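Local structure of endo-1,4-beta-mannanase (Eisenia fetida, 5Y6T) at residues Val22-Met27 with Leu112-Leu117; Ala50-Ile55 with Leu99-Asp104; Val56-Lys59 with Ser65-Ile68; Ser325-Ala328 with Asn334-Ser337. The protein is an endo-1,4-beta-mannanase of glycoside hydrolase family 5, which probably cleaves internal beta-1,4-mannosidic bonds in mannan polysaccharides. All blocks are in the same frame, centred on the assembly; numbering follows the deposited sequence.

Interaction 1: residues Val22-Met27 with Leu112-Leu117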
loop_
_atom_site.group_PDB
_atom_site.type_symbol
_atom_site.label_atom_id
_atom_site.label_comp_id
_atom_site.label_asym_id
_atom_site.label_seq_id
_atom_site.Cartn_x
_atom_site.Cartn_y
_atom_site.Cartn_z
ATOM N N VAL A 22 -5.515 -0.779 16.980
ATOM C CA VAL A 22 -6.566 -0.957 15.934
ATOM C C VAL A 22 -6.021 -1.898 14.871
ATOM O O VAL A 22 -4.838 -1.953 14.644
ATOM C CB VAL A 22 -7.014 0.391 15.317
ATOM C CG1 VAL A 22 -7.801 1.176 16.364
ATOM C CG2 VAL A 22 -5.850 1.248 14.829
ATOM N N PHE A 23 -6.929 -2.601 14.194
ATOM C CA PHE A 23 -6.562 -3.533 13.134
ATOM C C PHE A 23 -7.253 -3.089 11.847
ATOM O O PHE A 23 -8.443 -2.890 11.860
ATOM C CB PHE A 23 -7.044 -4.916 13.530
ATOM C CG PHE A 23 -6.722 -5.999 12.537
ATOM C CD1 PHE A 23 -7.588 -6.269 11.503
ATOM C CD2 PHE A 23 -5.511 -6.714 12.626
ATOM C CE1 PHE A 23 -7.296 -7.272 10.575
ATOM C CE2 PHE A 23 -5.233 -7.733 11.722
ATOM C CZ PHE A 23 -6.142 -8.034 10.744
ATOM N N MET A 24 -6.524 -2.982 10.740
ATOM C CA MET A 24 -7.155 -2.536 9.512
ATOM C C MET A 24 -7.723 -3.747 8.761
ATOM O O MET A 24 -6.983 -4.540 8.163
ATOM C CB MET A 24 -6.117 -1.826 8.597
ATOM C CG MET A 24 -5.461 -0.622 9.237
ATOM S SD MET A 24 -6.575 0.766 9.497
ATOM C CE MET A 24 -7.089 0.481 11.203
ATOM N N SER A 25 -9.044 -3.871 8.755
ATOM C CA SER A 25 -9.723 -4.957 8.094
ATOM C C SER A 25 -10.525 -4.440 6.920
ATOM O O SER A 25 -11.336 -3.587 7.108
ATOM C CB SER A 25 -10.659 -5.680 9.052
ATOM O OG SER A 25 -11.377 -6.720 8.440
ATOM N N GLY A 26 -10.214 -4.863 5.711
ATOM C CA GLY A 26 -10.863 -4.282 4.572
ATOM C C GLY A 26 -10.444 -4.886 3.266
ATOM O O GLY A 26 -10.064 -6.043 3.222
ATOM N N MET A 27 -10.657 -4.148 2.193
ATOM C CA MET A 27 -10.333 -4.642 0.849
ATOM C C MET A 27 -9.475 -3.675 0.104
ATOM O O MET A 27 -9.628 -2.448 0.245
ATOM C CB MET A 27 -11.639 -4.863 0.024
ATOM C CG MET A 27 -12.625 -5.792 0.684
ATOM S SD MET A 27 -13.980 -6.123 -0.510
ATOM C CE MET A 27 -15.252 -6.777 0.562
ATOM N N LEU A 112 -11.041 4.055 6.971
ATOM C CA LEU A 112 -9.711 4.571 6.750
ATOM C C LEU A 112 -9.203 4.195 5.355
ATOM O O LEU A 112 -9.249 3.034 4.939
ATOM C CB LEU A 112 -8.773 4.008 7.810
ATOM C CG LEU A 112 -8.957 4.717 9.188
ATOM C CD1 LEU A 112 -8.339 3.925 10.341
ATOM C CD2 LEU A 112 -8.429 6.140 9.157
ATOM N N VAL A 113 -8.650 5.169 4.665
ATOM C CA VAL A 113 -8.212 5.044 3.272
ATOM C C VAL A 113 -6.691 5.050 3.188
ATOM O O VAL A 113 -6.038 5.931 3.744
ATOM C CB VAL A 113 -8.763 6.216 2.458
ATOM C CG1 VAL A 113 -8.270 6.219 1.026
ATOM C CG2 VAL A 113 -10.318 6.102 2.397
ATOM N N PHE A 114 -6.156 4.086 2.450
ATOM C CA PHE A 114 -4.736 3.990 2.162
ATOM C C PHE A 114 -4.536 4.174 0.681
ATOM O O PHE A 114 -5.096 3.423 -0.121
ATOM C CB PHE A 114 -4.163 2.679 2.705
ATOM C CG PHE A 114 -4.258 2.589 4.225
ATOM C CD1 PHE A 114 -5.473 2.294 4.865
ATOM C CD2 PHE A 114 -3.187 2.922 5.016
ATOM C CE1 PHE A 114 -5.583 2.260 6.276
ATOM C CE2 PHE A 114 -3.296 2.886 6.403
ATOM C CZ PHE A 114 -4.506 2.611 7.025
ATOM N N ILE A 115 -3.723 5.142 0.341
ATOM C CA ILE A 115 -3.574 5.653 -1.056
ATOM C C ILE A 115 -2.224 5.278 -1.620
ATOM O O ILE A 115 -1.209 5.683 -1.085
ATOM C CB ILE A 115 -3.759 7.184 -1.151
ATOM C CG1 ILE A 115 -5.066 7.636 -0.461
ATOM C CG2 ILE A 115 -3.747 7.643 -2.597
ATOM C CD1 ILE A 115 -5.203 9.135 -0.294
ATOM N N VAL A 116 -2.262 4.517 -2.713
ATOM C CA VAL A 116 -1.088 4.025 -3.388
ATOM C C VAL A 116 -0.771 4.849 -4.625
ATOM O O VAL A 116 -1.531 4.839 -5.569
ATOM C CB VAL A 116 -1.223 2.526 -3.762
ATOM C CG1 VAL A 116 0.093 2.056 -4.285
ATOM C CG2 VAL A 116 -1.626 1.660 -2.561
ATOM N N LEU A 117 0.402 5.467 -4.668
ATOM C CA LEU A 117 0.756 6.323 -5.811
ATOM C C LEU A 117 1.076 5.577 -7.103
ATOM O O LEU A 117 0.404 5.803 -8.122
ATOM C CB LEU A 117 1.918 7.209 -5.438
ATOM C CG LEU A 117 1.756 8.175 -4.264
ATOM C CD1 LEU A 117 3.037 8.982 -3.961
ATOM C CD2 LEU A 117 0.669 9.199 -4.540
#

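Interaction 2: residues Ala50-Ile55 with Leu99-Asp104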
loop_
_atom_site.group_PDB
_atom_site.type_symbol
_atom_site.label_atom_id
_atom_site.label_comp_id
_atom_site.label_asym_id
_atom_site.label_seq_id
_atom_site.Cartn_x
_atom_site.Cartn_y
_atom_site.Cartn_z
ATOM N N ALA A 50 -19.347 4.905 -8.154
ATOM C CA ALA A 50 -18.887 3.550 -7.963
ATOM C C ALA A 50 -17.905 3.483 -6.778
ATOM O O ALA A 50 -18.038 2.627 -5.971
ATOM C CB ALA A 50 -18.259 2.993 -9.238
ATOM N N LEU A 51 -17.007 4.438 -6.674
ATOM C CA LEU A 51 -15.953 4.457 -5.641
ATOM C C LEU A 51 -16.580 4.668 -4.267
ATOM O O LEU A 51 -16.247 3.986 -3.298
ATOM C CB LEU A 51 -14.883 5.471 -5.948
ATOM C CG LEU A 51 -13.956 5.115 -7.159
ATOM C CD1 LEU A 51 -13.121 6.273 -7.673
ATOM C CD2 LEU A 51 -13.057 3.942 -6.883
ATOM N N GLU A 52 -17.536 5.575 -4.182
ATOM C CA GLU A 52 -18.213 5.820 -2.913
ATOM C C GLU A 52 -19.071 4.644 -2.472
ATOM O O GLU A 52 -19.156 4.393 -1.295
ATOM C CB GLU A 52 -19.017 7.127 -2.987
ATOM C CG GLU A 52 -18.104 8.325 -3.222
ATOM C CD GLU A 52 -18.811 9.691 -3.438
ATOM O OE1 GLU A 52 -20.049 9.768 -3.312
ATOM O OE2 GLU A 52 -18.099 10.698 -3.678
ATOM N N ASP A 53 -19.688 3.938 -3.424
ATOM C CA ASP A 53 -20.429 2.752 -3.159
ATOM C C ASP A 53 -19.474 1.691 -2.554
ATOM O O ASP A 53 -19.878 0.968 -1.649
ATOM C CB ASP A 53 -21.112 2.267 -4.443
ATOM C CG ASP A 53 -22.013 1.080 -4.243
ATOM O OD1 ASP A 53 -22.975 1.176 -3.483
ATOM O OD2 ASP A 53 -21.711 0.039 -4.821
ATOM N N TYR A 54 -18.214 1.613 -3.001
ATOM C CA TYR A 54 -17.337 0.616 -2.377
ATOM C C TYR A 54 -17.146 0.929 -0.910
ATOM O O TYR A 54 -17.070 0.031 -0.074
ATOM C CB TYR A 54 -15.984 0.603 -3.044
ATOM C CG TYR A 54 -15.948 -0.112 -4.337
ATOM C CD1 TYR A 54 -16.204 -1.456 -4.410
ATOM C CD2 TYR A 54 -15.533 0.546 -5.482
ATOM C CE1 TYR A 54 -16.118 -2.118 -5.645
ATOM C CE2 TYR A 54 -15.438 -0.104 -6.691
ATOM C CZ TYR A 54 -15.728 -1.421 -6.754
ATOM O OH TYR A 54 -15.585 -2.005 -7.966
ATOM N N ILE A 55 -17.013 2.213 -0.582
ATOM C CA ILE A 55 -16.811 2.608 0.831
ATOM C C ILE A 55 -17.977 2.167 1.675
ATOM O O ILE A 55 -17.856 1.551 2.746
ATOM C CB ILE A 55 -16.708 4.118 0.955
ATOM C CG1 ILE A 55 -15.404 4.673 0.385
ATOM C CG2 ILE A 55 -16.748 4.529 2.409
ATOM C CD1 ILE A 55 -15.385 6.170 0.291
ATOM N N LEU A 99 -9.884 13.153 -4.586
ATOM C CA LEU A 99 -9.560 12.382 -3.401
ATOM C C LEU A 99 -10.224 12.941 -2.117
ATOM O O LEU A 99 -10.577 12.190 -1.217
ATOM C CB LEU A 99 -8.054 12.337 -3.195
ATOM C CG LEU A 99 -7.303 11.428 -4.123
ATOM C CD1 LEU A 99 -5.839 11.795 -4.191
ATOM C CD2 LEU A 99 -7.501 9.964 -3.706
ATOM N N ALA A 100 -10.298 14.273 -2.030
ATOM C CA ALA A 100 -10.999 14.962 -0.951
ATOM C C ALA A 100 -12.415 14.462 -0.818
ATOM O O ALA A 100 -12.824 14.194 0.269
ATOM C CB ALA A 100 -10.898 16.526 -1.038
ATOM N N GLN A 101 -13.154 14.425 -1.914
ATOM C CA GLN A 101 -14.551 13.964 -1.927
ATOM C C GLN A 101 -14.599 12.509 -1.414
ATOM O O GLN A 101 -15.407 12.149 -0.545
ATOM C CB GLN A 101 -15.109 14.005 -3.329
ATOM C CG GLN A 101 -15.441 15.371 -3.924
ATOM C CD GLN A 101 -16.215 15.216 -5.230
ATOM O OE1 GLN A 101 -17.315 14.652 -5.248
ATOM N NE2 GLN A 101 -15.555 15.547 -6.350
ATOM N N PHE A 102 -13.661 11.709 -1.903
ATOM C CA PHE A 102 -13.615 10.266 -1.555
ATOM C C PHE A 102 -13.353 10.112 -0.037
ATOM O O PHE A 102 -14.067 9.413 0.670
ATOM C CB PHE A 102 -12.525 9.602 -2.384
ATOM C CG PHE A 102 -12.422 8.113 -2.181
ATOM C CD1 PHE A 102 -13.386 7.275 -2.724
ATOM C CD2 PHE A 102 -11.303 7.569 -1.606
ATOM C CE1 PHE A 102 -13.299 5.914 -2.597
ATOM C CE2 PHE A 102 -11.179 6.202 -1.499
ATOM C CZ PHE A 102 -12.159 5.357 -2.017
ATOM N N LEU A 103 -12.415 10.903 0.462
ATOM C CA LEU A 103 -12.058 10.897 1.853
ATOM C C LEU A 103 -13.133 11.450 2.751
ATOM O O LEU A 103 -13.311 10.957 3.878
ATOM C CB LEU A 103 -10.750 11.660 2.097
ATOM C CG LEU A 103 -9.493 10.999 1.531
ATOM C CD1 LEU A 103 -8.351 11.931 1.385
ATOM C CD2 LEU A 103 -9.065 9.832 2.414
ATOM N N ASP A 104 -13.891 12.430 2.256
ATOM C CA ASP A 104 -15.035 12.894 3.045
ATOM C C ASP A 104 -16.105 11.802 3.205
ATOM O O ASP A 104 -16.727 11.715 4.266
ATOM C CB ASP A 104 -15.633 14.168 2.410
ATOM C CG ASP A 104 -14.749 15.368 2.509
ATOM O OD1 ASP A 104 -13.683 15.399 3.257
ATOM O OD2 ASP A 104 -15.153 16.336 1.849
HETATM O O HOH W 1 -18.744 13.269 -3.549
#

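Interaction 3: residues Val56-Lys59 with Ser65-Ile68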
loop_
_atom_site.group_PDB
_atom_site.type_symbol
_atom_site.label_atom_id
_atom_site.label_comp_id
_atom_site.label_asym_id
_atom_site.label_seq_id
_atom_site.Cartn_x
_atom_site.Cartn_y
_atom_site.Cartn_z
ATOM N N VAL A 56 -19.162 2.510 1.183
ATOM C CA VAL A 56 -20.377 2.100 1.886
ATOM C C VAL A 56 -20.542 0.561 2.089
ATOM O O VAL A 56 -20.843 0.108 3.232
ATOM C CB VAL A 56 -21.662 2.720 1.224
ATOM C CG1 VAL A 56 -22.897 2.278 2.004
ATOM C CG2 VAL A 56 -21.585 4.276 1.259
ATOM N N ARG A 57 -20.330 -0.186 1.026
ATOM C CA ARG A 57 -20.494 -1.631 1.008
ATOM C C ARG A 57 -19.448 -2.308 1.873
ATOM O O ARG A 57 -19.778 -3.219 2.611
ATOM C CB ARG A 57 -20.473 -2.137 -0.407
ATOM C CG ARG A 57 -21.714 -1.645 -1.168
ATOM C CD ARG A 57 -22.046 -2.497 -2.362
ATOM N NE ARG A 57 -21.095 -2.393 -3.448
ATOM C CZ ARG A 57 -20.455 -3.410 -4.003
ATOM N NH1 ARG A 57 -20.609 -4.634 -3.553
ATOM N NH2 ARG A 57 -19.641 -3.191 -5.022
ATOM N N ILE A 58 -18.219 -1.763 1.882
ATOM C CA ILE A 58 -17.192 -2.289 2.781
ATOM C C ILE A 58 -17.577 -2.094 4.246
ATOM O O ILE A 58 -17.514 -3.056 5.028
ATOM C CB ILE A 58 -15.805 -1.693 2.425
ATOM C CG1 ILE A 58 -15.341 -2.293 1.101
ATOM C CG2 ILE A 58 -14.840 -1.929 3.589
ATOM C CD1 ILE A 58 -14.139 -1.642 0.488
ATOM N N LYS A 59 -17.996 -0.890 4.604
ATOM C CA LYS A 59 -18.383 -0.629 5.965
ATOM C C LYS A 59 -19.561 -1.496 6.357
ATOM O O LYS A 59 -19.640 -1.982 7.485
ATOM C CB LYS A 59 -18.615 0.857 6.228
ATOM C CG LYS A 59 -19.043 1.162 7.670
ATOM C CD LYS A 59 -17.855 0.947 8.644
ATOM C CE LYS A 59 -18.009 -0.220 9.614
ATOM N NZ LYS A 59 -16.748 -0.482 10.394
ATOM N N SER A 65 -11.522 -0.226 6.458
ATOM C CA SER A 65 -10.443 0.329 5.695
ATOM C C SER A 65 -10.461 -0.174 4.292
ATOM O O SER A 65 -11.120 -1.164 3.946
ATOM C CB SER A 65 -9.112 0.027 6.397
ATOM O OG SER A 65 -8.980 -1.376 6.601
ATOM N N LEU A 66 -9.646 0.494 3.470
ATOM C CA LEU A 66 -9.492 0.148 2.084
ATOM C C LEU A 66 -8.164 0.637 1.538
ATOM O O LEU A 66 -7.620 1.617 2.017
ATOM C CB LEU A 66 -10.691 0.647 1.229
ATOM C CG LEU A 66 -10.860 2.133 0.987
ATOM C CD1 LEU A 66 -9.970 2.702 -0.131
ATOM C CD2 LEU A 66 -12.298 2.439 0.789
ATOM N N ARG A 67 -7.695 -0.016 0.493
ATOM C CA ARG A 67 -6.492 0.383 -0.230
ATOM C C ARG A 67 -6.849 0.662 -1.672
ATOM O O ARG A 67 -7.480 -0.150 -2.328
ATOM C CB ARG A 67 -5.436 -0.734 -0.142
ATOM C CG ARG A 67 -4.095 -0.453 -0.831
ATOM C CD ARG A 67 -3.101 -1.508 -0.322
ATOM N NE ARG A 67 -1.784 -1.450 -0.957
ATOM C CZ ARG A 67 -1.384 -2.254 -1.941
ATOM N NH1 ARG A 67 -2.217 -3.101 -2.575
ATOM N NH2 ARG A 67 -0.116 -2.151 -2.353
ATOM N N ILE A 68 -6.445 1.809 -2.168
ATOM C CA ILE A 68 -6.824 2.258 -3.499
ATOM C C ILE A 68 -5.620 2.866 -4.219
ATOM O O ILE A 68 -4.725 3.516 -3.618
ATOM C CB ILE A 68 -7.972 3.301 -3.429
ATOM C CG1 ILE A 68 -8.509 3.562 -4.858
ATOM C CG2 ILE A 68 -7.581 4.592 -2.694
ATOM C CD1 ILE A 68 -9.926 4.097 -4.865
#

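Interaction 4: residues Ser325-Ala328 with Asn334-Ser337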
loop_
_atom_site.group_PDB
_atom_site.type_symbol
_atom_site.label_atom_id
_atom_site.label_comp_id
_atom_site.label_asym_id
_atom_site.label_seq_id
_atom_site.Cartn_x
_atom_site.Cartn_y
_atom_site.Cartn_z
ATOM N N SER A 325 -8.047 -7.855 1.560
ATOM C CA SER A 325 -8.249 -8.838 0.497
ATOM C C SER A 325 -8.140 -8.250 -0.904
ATOM O O SER A 325 -8.266 -7.035 -1.104
ATOM C CB SER A 325 -9.592 -9.522 0.728
ATOM O OG SER A 325 -10.665 -8.603 0.689
ATOM N N TRP A 326 -7.967 -9.141 -1.882
ATOM C CA TRP A 326 -7.801 -8.783 -3.266
ATOM C C TRP A 326 -9.022 -9.347 -4.086
ATOM O O TRP A 326 -9.206 -10.563 -4.142
ATOM C CB TRP A 326 -6.486 -9.347 -3.841
ATOM C CG TRP A 326 -6.240 -8.832 -5.207
ATOM C CD1 TRP A 326 -6.515 -9.459 -6.402
ATOM C CD2 TRP A 326 -5.747 -7.536 -5.540
ATOM N NE1 TRP A 326 -6.241 -8.601 -7.471
ATOM C CE2 TRP A 326 -5.722 -7.436 -6.965
ATOM C CE3 TRP A 326 -5.277 -6.446 -4.776
ATOM C CZ2 TRP A 326 -5.304 -6.261 -7.629
ATOM C CZ3 TRP A 326 -4.833 -5.317 -5.452
ATOM C CH2 TRP A 326 -4.849 -5.247 -6.859
ATOM N N GLN A 327 -9.758 -8.499 -4.787
ATOM C CA GLN A 327 -9.918 -7.057 -4.654
ATOM C C GLN A 327 -11.437 -6.797 -4.865
ATOM O O GLN A 327 -12.166 -7.624 -5.460
ATOM C CB GLN A 327 -9.153 -6.218 -5.664
ATOM C CG GLN A 327 -9.395 -6.626 -7.110
ATOM C CD GLN A 327 -8.622 -5.757 -8.132
ATOM O OE1 GLN A 327 -8.338 -4.551 -7.902
ATOM N NE2 GLN A 327 -8.326 -6.334 -9.299
ATOM N N ALA A 328 -11.921 -5.658 -4.345
ATOM C CA ALA A 328 -13.373 -5.308 -4.279
ATOM C C ALA A 328 -14.029 -5.331 -5.645
ATOM O O ALA A 328 -15.186 -5.722 -5.732
ATOM C CB ALA A 328 -13.607 -3.980 -3.613
ATOM N N ASN A 334 -6.506 -14.019 -9.531
ATOM C CA ASN A 334 -6.398 -14.067 -8.100
ATOM C C ASN A 334 -7.301 -13.080 -7.340
ATOM O O ASN A 334 -7.120 -12.900 -6.156
ATOM C CB ASN A 334 -4.984 -13.972 -7.679
ATOM C CG ASN A 334 -4.218 -15.275 -7.908
ATOM O OD1 ASN A 334 -4.795 -16.369 -8.208
ATOM N ND2 ASN A 334 -2.941 -15.197 -7.675
ATOM N N ALA A 335 -8.308 -12.521 -7.992
ATOM C CA ALA A 335 -9.273 -11.745 -7.305
ATOM C C ALA A 335 -10.465 -12.614 -6.905
ATOM O O ALA A 335 -11.036 -13.356 -7.741
ATOM C CB ALA A 335 -9.709 -10.574 -8.164
ATOM N N ASP A 336 -10.855 -12.509 -5.645
ATOM C CA ASP A 336 -12.137 -13.003 -5.197
ATOM C C ASP A 336 -13.290 -12.121 -5.590
ATOM O O ASP A 336 -13.129 -10.923 -5.881
ATOM C CB ASP A 336 -12.088 -13.104 -3.657
ATOM C CG ASP A 336 -11.186 -14.186 -3.167
ATOM O OD1 ASP A 336 -10.833 -15.156 -3.939
ATOM O OD2 ASP A 336 -10.807 -14.094 -1.967
ATOM N N SER A 337 -14.491 -12.651 -5.551
ATOM C CA SER A 337 -15.658 -11.815 -5.615
ATOM C C SER A 337 -15.767 -10.907 -4.367
ATOM O O SER A 337 -15.238 -11.248 -3.289
ATOM C CB SER A 337 -16.938 -12.680 -5.732
ATOM O OG SER A 337 -17.185 -13.330 -4.506
#

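Interaction 1: residues Val22-Met27 with Leu112-Leu117
The thioether of M24 lies against the rim of the F114 ring and against one methyl of L112, so a single side chain links strands 20-28 and 112-119. SD sits 3.7 Å from F114 CE1, and the line from SD to the ring centroid, 4.8 Å long, runs 75° off the ring normal. The sulfur therefore meets the ring at its edge, near the plane, in a Met-aromatic contact made with CE1 and CZ. M24 CG supports the same edge, 4.0 Å from F114 CZ. L112 CD1 touches M24 SD at 3.7 Å and also the terminal methyl CE of M24. The reach comes from the shape of the methionine: with chi2 at -68° and chi3 at 95°, the chain bends twice, which places SD and CE against both partners. With an alanine at M24, the F114 edge and the L112 methyl are likely to lose the neighbour they share. Everything that touches is buried and apolar, and no hydrogen bond crosses. The two strands are not partners in the sheet: strand 65-72 lies between them, parallel to both, and M24 also packs on its S65. Beyond this contact the F114 ring meets W324, while M24 makes backbone hydrogen bonds with A323 of strand 322-325 and C321 just before it.

Interaction 2: residues Ala50-Ile55 with Leu99-Asp104
Helices 42-60 and 95-108 run side by side in roughly the same direction, the axes of segments 50-55 and 99-104 crossing at -26° with a closest approach of 10.1 Å. F102 carries most of the side-chain contact. Its CG stands anti to the backbone N (chi1 -177°), which swings the ring across to L51 and I55, one helical turn apart. I55 CD1 lies over one face, 4.0 Å from the ring centroid and 26° off the normal, a CH-pi contact displaced to the rim. The same methyl is 3.5 Å from the backbone O of F102. L51 meets the ring differently: its CB is 3.7 Å from F102 CE1, while its carbonyl O approaches the ring edge near the plane. Replacing F102 by alanine is likely to leave I55 CD1 without the ring face it packs on, beside L66 and I68 of strand 65-72. At the margin, a water donates to both E52 OE2, at 2.7 Å, and Q101 OE1, at 2.6 Å. E52 OE2 also hydrogen-bonds Y43 OH, and Q101 NE2 bonds D44 OD1, so the N-terminal part of helix 42-60 supplies further partners to both groups. The chemistry is thus divided: apolar contacts carry the buried interface, and between the two segments E52 and Q101 meet through a water, while Q101 bonds helix 42-60 directly at D44.

Interaction 3: residues Val56-Lys59 with Ser65-Ile68
In the beta-alpha-beta unit formed by strand 20-28, helix 42-60 and strand 65-72, the last turns of the helix rest on the start of the second strand through I58. Two branches of this isoleucine do different work. CG2 lies 3.8 Å from the carbonyl O of S65, touching the strand backbone, whereas CD1 reaches farther along the strand and comes within 4.2 Å of L66 CB. The split follows from the first torsion: at chi1 -71°, CG1 lies beside the backbone N and brings CD1 against L66, while CG2 points anti to that N. No hydrogen bond joins the segments. Such a unit, a strand followed by a helix and a parallel strand, is the repeating element of the (beta/alpha)8 barrel to which family 5 enzymes belong, and here I58 is part of the layer between helix and barrel wall, touching M27 of strand 20-28 as well. S65 and L66 send their side chains to opposite sides of the strand. L66 CB is directed toward the helix, and S65 CB away from it, where S65 OG accepts a hydrogen bond from W324 NE1. R67, next along the strand, forms salt bridges with E163 and E297 in the barrel interior.

Interaction 4: residues Ser325-Ala328 with Asn334-Ser337
The W326 indole has its own neighbour Q327 over one face, with Q327 CB 3.7 Å above the ring plane, and the backbone of N334 and A335 at its edge. With W326 CG anti to the backbone N (chi1 -173°), the CD1 edge is set against N334 and A335: N334 O stands 3.5 Å from W326 CD1, near the ring plane, and A335 CB is 3.8 Å from the same carbon. A335 CB also lies 4.1 Å from Q327 CG. The backbones are joined by one hydrogen bond: D336 N donates to W326 O over 3.0 Å, at an N-H...O angle of 156°. A335 CA adds a CA-H...O contact to W326 O, 3.4 Å away. The D336 carboxylate accepts from the backbone N of S301 and Q300, and Q327 OE1 from A30 N. The peptide between W326 and Q327 is cis, a known feature after a tryptophan at the end of the last barrel strand in family 5 and related clan A glycosidases, where the indole commonly forms part of the substrate-binding cleft; a Tris molecule, probably from the crystallisation liquor, whose nearest atom is about 3 Å from the W326 side chain, is consistent with such a pocket.

Interactions 1, 3 and 2 lie at increasing distance from the chain centre, about 8, 14 and 17 Å from contact centre to chain centre. Strand 65-72 ties them together: F114 N lies 2.9 Å from L66 O, a probable hydrogen bond, while I68 CD1 packs 3.7 Å from L51 CD2 and 3.8 Å from F102 CZ. Interaction 4 is about 15 Å from interaction 1, centre to centre, yet touches it: G26 O and S325 N, 3.2 Å apart, probably bond the two strands. A328 CB also touches Y54 CD1 of helix 42-60 at 3.7 Å. The W326 side chain of interaction 4 is about 3 Å (nearest atoms) from a bound Tris that may mark the substrate cleft.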